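2,3,4,5-tetrahydropyridine-2,6-dicarboxylate N-succinyltransferase (Campylobacter jejuni, PDB 2RIJ) probably catalyses the transfer of a succinyl group from succinyl-CoA to tetrahydrodipicolinate, an early step in making lysine through diaminopimelate. Local coordinates at residues C313-G318 with L360-D365; E323-L328 with G369-A374. All blocks are in the same frame, centred on the assembly; numbering follows the deposited sequence.

Contact 1: C313-G318 with L360-D365; sequences CIVDAG and LHFRQD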
ATOM      1  N   CYS A 313       3.395 -26.605   6.231  1.00 22.20           N
ATOM      2  CA  CYS A 313       3.554 -25.226   5.839  1.00 22.08           C
ATOM      3  C   CYS A 313       3.473 -25.087   4.321  1.00 22.28           C
ATOM      4  O   CYS A 313       3.815 -26.002   3.585  1.00 22.66           O
ATOM      5  CB  CYS A 313       4.875 -24.650   6.323  1.00 22.97           C
ATOM      6  SG  CYS A 313       5.031 -24.487   8.115  1.00 23.22           S
ATOM      7  N   ILE A 314       3.031 -23.919   3.876  1.00 20.50           N
ATOM      8  CA  ILE A 314       2.924 -23.606   2.456  1.00 20.68           C
ATOM      9  C   ILE A 314       3.640 -22.306   2.192  1.00 22.50           C
ATOM     10  O   ILE A 314       3.463 -21.333   2.921  1.00 22.45           O
ATOM     11  CB  ILE A 314       1.493 -23.449   2.012  1.00 22.73           C
ATOM     12  CG1 ILE A 314       0.702 -24.740   2.252  1.00 28.71           C
ATOM     13  CG2 ILE A 314       1.412 -23.038   0.506  1.00 20.97           C
ATOM     14  CD1 ILE A 314      -0.739 -24.550   1.891  1.00 31.01           C
ATOM     15  N   VAL A 315       4.503 -22.321   1.186  1.00 19.26           N
ATOM     16  CA  VAL A 315       5.125 -21.101   0.652  1.00 20.93           C
ATOM     17  C   VAL A 315       4.603 -20.970  -0.770  1.00 20.18           C
ATOM     18  O   VAL A 315       4.827 -21.830  -1.626  1.00 22.98           O
ATOM     19  CB  VAL A 315       6.642 -21.138   0.679  1.00 20.02           C
ATOM     20  CG1 VAL A 315       7.250 -19.859   0.084  1.00 19.07           C
ATOM     21  CG2 VAL A 315       7.181 -21.326   2.121  1.00 19.02           C
ATOM     22  N   ASP A 316       3.883 -19.895  -1.015  1.00 19.90           N
ATOM     23  CA  ASP A 316       3.307 -19.709  -2.376  1.00 23.91           C
ATOM     24  C   ASP A 316       4.415 -19.522  -3.437  1.00 21.96           C
ATOM     25  O   ASP A 316       5.528 -18.991  -3.165  1.00 20.53           O
ATOM     26  CB  ASP A 316       2.399 -18.480  -2.438  1.00 23.28           C
ATOM     27  CG  ASP A 316       0.981 -18.714  -1.866  1.00 27.54           C
ATOM     28  OD1 ASP A 316       0.590 -19.833  -1.411  1.00 28.96           O
ATOM     29  OD2 ASP A 316       0.241 -17.706  -1.888  1.00 27.84           O
ATOM     30  N   ALA A 317       4.084 -19.898  -4.661  1.00 22.31           N
ATOM     31  CA  ALA A 317       4.989 -19.693  -5.768  1.00 20.29           C
ATOM     32  C   ALA A 317       5.459 -18.253  -5.789  1.00 22.04           C
ATOM     33  O   ALA A 317       4.678 -17.300  -5.549  1.00 22.81           O
ATOM     34  CB  ALA A 317       4.294 -20.079  -7.101  1.00 19.33           C
ATOM     35  N   GLY A 318       6.774 -18.060  -5.984  1.00 21.51           N
ATOM     36  CA  GLY A 318       7.331 -16.711  -6.164  1.00 23.68           C
ATOM     37  C   GLY A 318       7.683 -16.015  -4.858  1.00 26.94           C
ATOM     38  O   GLY A 318       8.331 -15.003  -4.854  1.00 33.05           O
ATOM     39  N   LEU A 360       1.890 -22.910   8.816  1.00 21.80           N
ATOM     40  CA  LEU A 360       2.065 -21.570   8.276  1.00 20.09           C
ATOM     41  C   LEU A 360       1.812 -21.537   6.770  1.00 21.55           C
ATOM     42  O   LEU A 360       2.161 -22.445   6.019  1.00 22.99           O
ATOM     43  CB  LEU A 360       3.476 -21.020   8.527  1.00 22.88           C
ATOM     44  CG  LEU A 360       3.995 -20.953   9.978  1.00 19.87           C
ATOM     45  CD1 LEU A 360       5.370 -20.271  10.000  1.00 25.54           C
ATOM     46  CD2 LEU A 360       3.048 -20.158  10.840  1.00 16.71           C
ATOM     47  N   HIS A 361       1.225 -20.444   6.350  1.00 21.35           N
ATOM     48  CA  HIS A 361       0.998 -20.188   4.938  1.00 21.07           C
ATOM     49  C   HIS A 361       1.555 -18.827   4.625  1.00 19.71           C
ATOM     50  O   HIS A 361       0.997 -17.798   5.030  1.00 20.76           O
ATOM     51  CB  HIS A 361      -0.474 -20.305   4.585  1.00 21.67           C
ATOM     52  CG  HIS A 361      -0.758 -20.176   3.119  1.00 27.10           C
ATOM     53  ND1 HIS A 361      -2.015 -20.370   2.598  1.00 27.22           N
ATOM     54  CD2 HIS A 361       0.057 -19.937   2.060  1.00 25.15           C
ATOM     55  CE1 HIS A 361      -1.970 -20.207   1.285  1.00 33.85           C
ATOM     56  NE2 HIS A 361      -0.718 -19.978   0.929  1.00 24.42           N
ATOM     57  N   PHE A 362       2.673 -18.812   3.900  1.00 20.86           N
ATOM     58  CA  PHE A 362       3.319 -17.580   3.479  1.00 19.24           C
ATOM     59  C   PHE A 362       2.798 -17.203   2.079  1.00 22.15           C
ATOM     60  O   PHE A 362       2.840 -17.982   1.126  1.00 21.77           O
ATOM     61  CB  PHE A 362       4.857 -17.685   3.458  1.00 19.07           C
ATOM     62  CG  PHE A 362       5.480 -17.927   4.823  1.00 18.89           C
ATOM     63  CD1 PHE A 362       5.773 -16.860   5.648  1.00 21.19           C
ATOM     64  CD2 PHE A 362       5.739 -19.219   5.289  1.00 20.33           C
ATOM     65  CE1 PHE A 362       6.338 -17.059   6.900  1.00 24.30           C
ATOM     66  CE2 PHE A 362       6.327 -19.412   6.542  1.00 19.87           C
ATOM     67  CZ  PHE A 362       6.621 -18.341   7.326  1.00 21.63           C
ATOM     68  N   ARG A 363       2.266 -16.006   2.004  1.00 20.08           N
ATOM     69  CA  ARG A 363       1.630 -15.493   0.776  1.00 21.97           C
ATOM     70  C   ARG A 363       1.786 -13.997   0.691  1.00 21.12           C
ATOM     71  O   ARG A 363       2.217 -13.351   1.644  1.00 22.56           O
ATOM     72  CB  ARG A 363       0.176 -15.923   0.732  1.00 23.12           C
ATOM     73  CG  ARG A 363      -0.654 -15.587   1.941  1.00 26.18           C
ATOM     74  CD  ARG A 363      -2.067 -16.120   1.702  1.00 28.49           C
ATOM     75  NE  ARG A 363      -2.958 -15.874   2.837  1.00 38.07           N
ATOM     76  CZ  ARG A 363      -3.525 -14.697   3.100  1.00 44.78           C
ATOM     77  NH1 ARG A 363      -3.295 -13.633   2.323  1.00 40.62           N
ATOM     78  NH2 ARG A 363      -4.341 -14.587   4.149  1.00 40.36           N
ATOM     79  N   GLN A 364       1.554 -13.451  -0.499  1.00 24.58           N
ATOM     80  CA  GLN A 364       1.504 -12.011  -0.685  1.00 27.88           C
ATOM     81  C   GLN A 364       0.073 -11.539  -0.877  1.00 25.28           C
ATOM     82  O   GLN A 364      -0.709 -12.173  -1.591  1.00 25.00           O
ATOM     83  CB  GLN A 364       2.328 -11.564  -1.895  1.00 30.04           C
ATOM     84  CG  GLN A 364       2.481 -10.029  -1.959  1.00 32.77           C
ATOM     85  CD  GLN A 364       3.754  -9.537  -2.689  1.00 35.63           C
ATOM     86  OE1 GLN A 364       4.415 -10.297  -3.384  1.00 45.86           O
ATOM     87  NE2 GLN A 364       4.088  -8.253  -2.507  1.00 45.97           N
ATOM     88  N   ASP A 365      -0.291 -10.439  -0.217  1.00 22.65           N
ATOM     89  CA  ASP A 365      -1.586  -9.821  -0.463  1.00 22.06           C
ATOM     90  C   ASP A 365      -1.490  -9.100  -1.800  1.00 22.52           C
ATOM     91  O   ASP A 365      -0.690  -8.210  -1.974  1.00 20.81           O
ATOM     92  CB  ASP A 365      -1.959  -8.878   0.665  1.00 24.34           C
ATOM     93  CG  ASP A 365      -3.384  -8.311   0.522  1.00 26.46           C
ATOM     94  OD1 ASP A 365      -3.741  -7.728  -0.520  1.00 29.72           O
ATOM     95  OD2 ASP A 365      -4.136  -8.431   1.470  1.00 43.99           O
TER
HETATM   96  O   HOH W   1       1.019 -15.303  -2.637  1.00 21.72           O
HETATM   97  O   HOH W   2       6.653 -12.142  -4.100  1.00 42.64           O
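Ile314 and His361 pair at the tight heart of this contact, where two strand segments run almost exactly parallel, 5° apart. Backbone bonds weave from one to the other: Ile314 N to Leu360 O at 2.7 Å, Phe362 N to Ile314 O at 2.8 Å, and a longer one from Asp316 N to Phe362 O at 3.1 Å. Ile314 lays its CB over one face of the His361 imidazole, 4.2 Å from the ring centroid, while CD of Arg363 covers the other face. At the ring edge, NE2 of His361 donates to Asp316 OD1 over 2.7 Å, in the imidazole plane but from above the carboxylate plane. Segment 313-318 belongs to a hexapeptide-repeat coil of the left-handed beta-helix, and strand 360-364, returning from later in the chain, extends the sheet beyond strand 314-315. On the buried sheet face, Val315 CG2 meets Phe362 CD2 at 4.1 Å, obliquely to the ring, and Val321 packs against both residues. From Asp316 on the chains part, and two waters bridge them. With CG beside the backbone N (chi1 -80°), Asp316 turns its carboxylate toward strand 360-364; OD2 accepts a hydrogen bond from a water at 2.6 Å, which in turn accepts one from Gln364 N at 2.9 Å. Farther out, another water reaches Gln364 OE1 and only weakly Gly318 O. Asp316, Ala317, Arg363, Gln364 and Asp365, which run from the tight part into this looser end, are predicted to bind succinyl-CoA.

Contact 2: E323-L328 with G369-A374; sequences EGTKFL and GAMIVA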
ATOM      1  N   GLU A 323      15.121 -14.765   6.468  1.00 26.66           N
ATOM      2  CA  GLU A 323      15.241 -14.549   7.905  1.00 28.34           C
ATOM      3  C   GLU A 323      14.776 -13.154   8.328  1.00 29.03           C
ATOM      4  O   GLU A 323      14.177 -12.972   9.402  1.00 24.43           O
ATOM      5  CB  GLU A 323      16.695 -14.706   8.317  1.00 27.87           C
ATOM      6  CG  GLU A 323      17.205 -16.095   8.340  1.00 34.17           C
ATOM      7  CD  GLU A 323      18.695 -16.136   8.711  1.00 35.96           C
ATOM      8  OE1 GLU A 323      19.097 -15.401   9.646  1.00 34.52           O
ATOM      9  OE2 GLU A 323      19.467 -16.901   8.065  1.00 35.12           O
ATOM     10  N   GLY A 324      15.058 -12.171   7.479  1.00 26.17           N
ATOM     11  CA  GLY A 324      14.709 -10.802   7.753  1.00 28.92           C
ATOM     12  C   GLY A 324      13.473 -10.254   7.115  1.00 27.28           C
ATOM     13  O   GLY A 324      13.081  -9.114   7.395  1.00 30.96           O
ATOM     14  N   THR A 325      12.841 -11.021   6.242  1.00 26.18           N
ATOM     15  CA  THR A 325      11.546 -10.619   5.735  1.00 26.61           C
ATOM     16  C   THR A 325      10.541 -10.448   6.855  1.00 27.30           C
ATOM     17  O   THR A 325      10.440 -11.296   7.749  1.00 25.07           O
ATOM     18  CB  THR A 325      11.005 -11.660   4.741  1.00 28.34           C
ATOM     19  OG1 THR A 325      12.063 -12.040   3.878  1.00 28.64           O
ATOM     20  CG2 THR A 325       9.873 -11.134   3.965  1.00 30.65           C
ATOM     21  N   LYS A 326       9.776  -9.360   6.800  1.00 27.97           N
ATOM     22  CA  LYS A 326       8.684  -9.153   7.744  1.00 27.85           C
ATOM     23  C   LYS A 326       7.363  -9.600   7.150  1.00 28.80           C
ATOM     24  O   LYS A 326       7.092  -9.378   5.972  1.00 30.72           O
ATOM     25  CB  LYS A 326       8.604  -7.696   8.146  1.00 27.78           C
ATOM     26  CG  LYS A 326       9.823  -7.216   8.932  1.00 29.08           C
ATOM     27  CD  LYS A 326       9.774  -5.698   9.080  1.00 28.09           C
ATOM     28  CE  LYS A 326      10.917  -5.209   9.886  1.00 39.28           C
ATOM     29  NZ  LYS A 326      10.718  -3.760  10.112  1.00 39.44           N
ATOM     30  N   PHE A 327       6.547 -10.217   7.994  1.00 23.45           N
ATOM     31  CA  PHE A 327       5.232 -10.743   7.640  1.00 24.61           C
ATOM     32  C   PHE A 327       4.185 -10.246   8.597  1.00 23.90           C
ATOM     33  O   PHE A 327       4.423 -10.178   9.815  1.00 23.54           O
ATOM     34  CB  PHE A 327       5.208 -12.289   7.701  1.00 26.68           C
ATOM     35  CG  PHE A 327       6.156 -12.926   6.729  1.00 25.25           C
ATOM     36  CD1 PHE A 327       5.772 -13.168   5.401  1.00 25.17           C
ATOM     37  CD2 PHE A 327       7.474 -13.200   7.099  1.00 28.95           C
ATOM     38  CE1 PHE A 327       6.669 -13.716   4.507  1.00 24.25           C
ATOM     39  CE2 PHE A 327       8.359 -13.726   6.177  1.00 26.24           C
ATOM     40  CZ  PHE A 327       7.971 -13.967   4.905  1.00 20.49           C
ATOM     41  N   LEU A 328       3.008  -9.966   8.035  1.00 24.01           N
ATOM     42  CA  LEU A 328       1.829  -9.584   8.795  0.50 24.73           C
ATOM     43  C   LEU A 328       1.092 -10.865   9.132  1.00 26.33           C
ATOM     44  O   LEU A 328       0.735 -11.628   8.222  1.00 25.48           O
ATOM     45  CB  LEU A 328       0.929  -8.661   7.958  0.50 25.20           C
ATOM     46  CG  LEU A 328      -0.371  -8.139   8.574  0.50 22.58           C
ATOM     47  CD1 LEU A 328      -0.069  -7.144   9.643  0.50 18.95           C
ATOM     48  CD2 LEU A 328      -1.300  -7.509   7.530  0.50 23.11           C
ATOM     49  N   GLY A 369      -0.084  -5.495  -1.505  1.00 27.13           N
ATOM     50  CA  GLY A 369       1.313  -5.824  -1.640  1.00 27.42           C
ATOM     51  C   GLY A 369       2.008  -6.345  -0.373  1.00 23.22           C
ATOM     52  O   GLY A 369       3.164  -6.696  -0.461  1.00 28.55           O
ATOM     53  N   ALA A 370       1.300  -6.466   0.754  1.00 22.20           N
ATOM     54  CA  ALA A 370       1.878  -6.903   2.057  1.00 23.94           C
ATOM     55  C   ALA A 370       2.262  -8.392   2.034  1.00 27.35           C
ATOM     56  O   ALA A 370       1.524  -9.236   1.503  1.00 23.84           O
ATOM     57  CB  ALA A 370       0.921  -6.677   3.225  1.00 21.58           C
HETATM   58  N   MSE A 371       3.389  -8.708   2.661  1.00 22.95           N
HETATM   59  CA  MSE A 371       3.733 -10.098   2.924  1.00 25.18           C
HETATM   60  C   MSE A 371       2.953 -10.581   4.141  1.00 22.94           C
HETATM   61  O   MSE A 371       2.946  -9.935   5.211  1.00 22.80           O
HETATM   62  CB  MSE A 371       5.236 -10.260   3.134  1.00 27.29           C
HETATM   63  CG  MSE A 371       6.068  -9.890   1.945  1.00 31.65           C
HETATM   64 SE   MSE A 371       5.719 -11.073   0.460  0.75 40.56          SE
HETATM   65  CE  MSE A 371       6.616 -12.644   0.987  1.00 37.15           C
ATOM     66  N   ILE A 372       2.279 -11.708   3.966  1.00 22.60           N
ATOM     67  CA  ILE A 372       1.439 -12.286   5.036  0.50 21.72           C
ATOM     68  C   ILE A 372       1.938 -13.647   5.496  1.00 22.35           C
ATOM     69  O   ILE A 372       2.409 -14.445   4.713  1.00 23.27           O
ATOM     70  CB  ILE A 372      -0.059 -12.401   4.585  0.50 23.57           C
ATOM     71  CG1 ILE A 372      -0.714 -11.016   4.582  0.50 22.41           C
ATOM     72  CG2 ILE A 372      -0.870 -13.397   5.479  0.50 21.73           C
ATOM     73  CD1 ILE A 372      -1.933 -10.928   3.689  0.50 20.62           C
ATOM     74  N   VAL A 373       1.828 -13.906   6.794  1.00 20.59           N
ATOM     75  CA  VAL A 373       1.905 -15.252   7.316  1.00 23.62           C
ATOM     76  C   VAL A 373       0.511 -15.576   7.909  1.00 22.38           C
ATOM     77  O   VAL A 373      -0.007 -14.821   8.750  1.00 21.06           O
ATOM     78  CB  VAL A 373       3.051 -15.501   8.301  1.00 22.00           C
ATOM     79  CG1 VAL A 373       2.979 -14.566   9.577  1.00 24.35           C
ATOM     80  CG2 VAL A 373       3.081 -16.993   8.653  1.00 22.55           C
ATOM     81  N   ALA A 374      -0.110 -16.642   7.417  1.00 22.82           N
ATOM     82  CA  ALA A 374      -1.502 -17.000   7.748  1.00 23.51           C
ATOM     83  C   ALA A 374      -1.614 -18.500   8.049  1.00 25.21           C
ATOM     84  O   ALA A 374      -0.604 -19.213   8.043  1.00 21.68           O
ATOM     85  CB  ALA A 374      -2.436 -16.596   6.613  1.00 24.79           C
TER
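Leu328, Met371 and Phe327 bury the most surface here, and between them they hold a short parallel junction whose strand axes diverge by 61°. Leu328 provides both backbone bonds. Its N gives a nearly straight bond to Met371 O at 2.8 Å, and its O receives Val373 N at 2.9 Å, the donor lying 43° out of the carbonyl plane. The strands meet at so wide an angle that they probably can form little more than the one bridge found, Leu328 with Ile372; the side chains of that pair share a sheet face.

Met371, present as selenomethionine, sets its CB 3.5 Å from Lys326 O. Its chain then bends twice, at chi2 (-64°) and again at chi3, which folds the terminal CE back alongside Phe327, 3.7 Å from CE1 of that ring. The two side chains point the same way, and CE meets the ring obliquely. Phe327 is held at its root as well: its CB touches Val373 CG1 at 3.7 Å, and CD1 lies 3.7 Å from Ile372 O. Phe327, Met371 and Val373 are buried, whereas Lys326 sends its amine outward to a salt bridge with Glu347 of a fourth subunit, and its carbonyl O bonds Ser366 OG of a third subunit.

Strand 326-329 lies in the sheet between antiparallel strand 348-350 and strand 371-375, whose far edge meets strand 360-364. On the first of these sides Phe327 forms a backbone bond with Tyr349 in strand 348-350, and Thr325 with Gly351 just after it; helices 332-338 and 377-380 follow the two paired strands in the chain.

How the contacts relate
Both contacts belong to one mixed sheet, and successive strands 360-364 and 371-375, antiparallel neighbours, join them. Contact 1 attaches this C-terminal part to the hexapeptide coils; contact 2 pairs the next two strands out and involves other subunits more heavily. Both are partly buried, with a shared apolar interior where the rings of Phe362 and Phe327 meet edge-to-face. Beyond it the chemistry parts: contact 1 adds a histidine-carboxylate bond and waters among residues predicted to bind succinyl-CoA, whereas contact 2 joins its two segments by backbone bonds and apolar packing. Gln364 NE2 probably bonds Gly369 O, and Asp365 N probably bonds Ala370 O, linking the two.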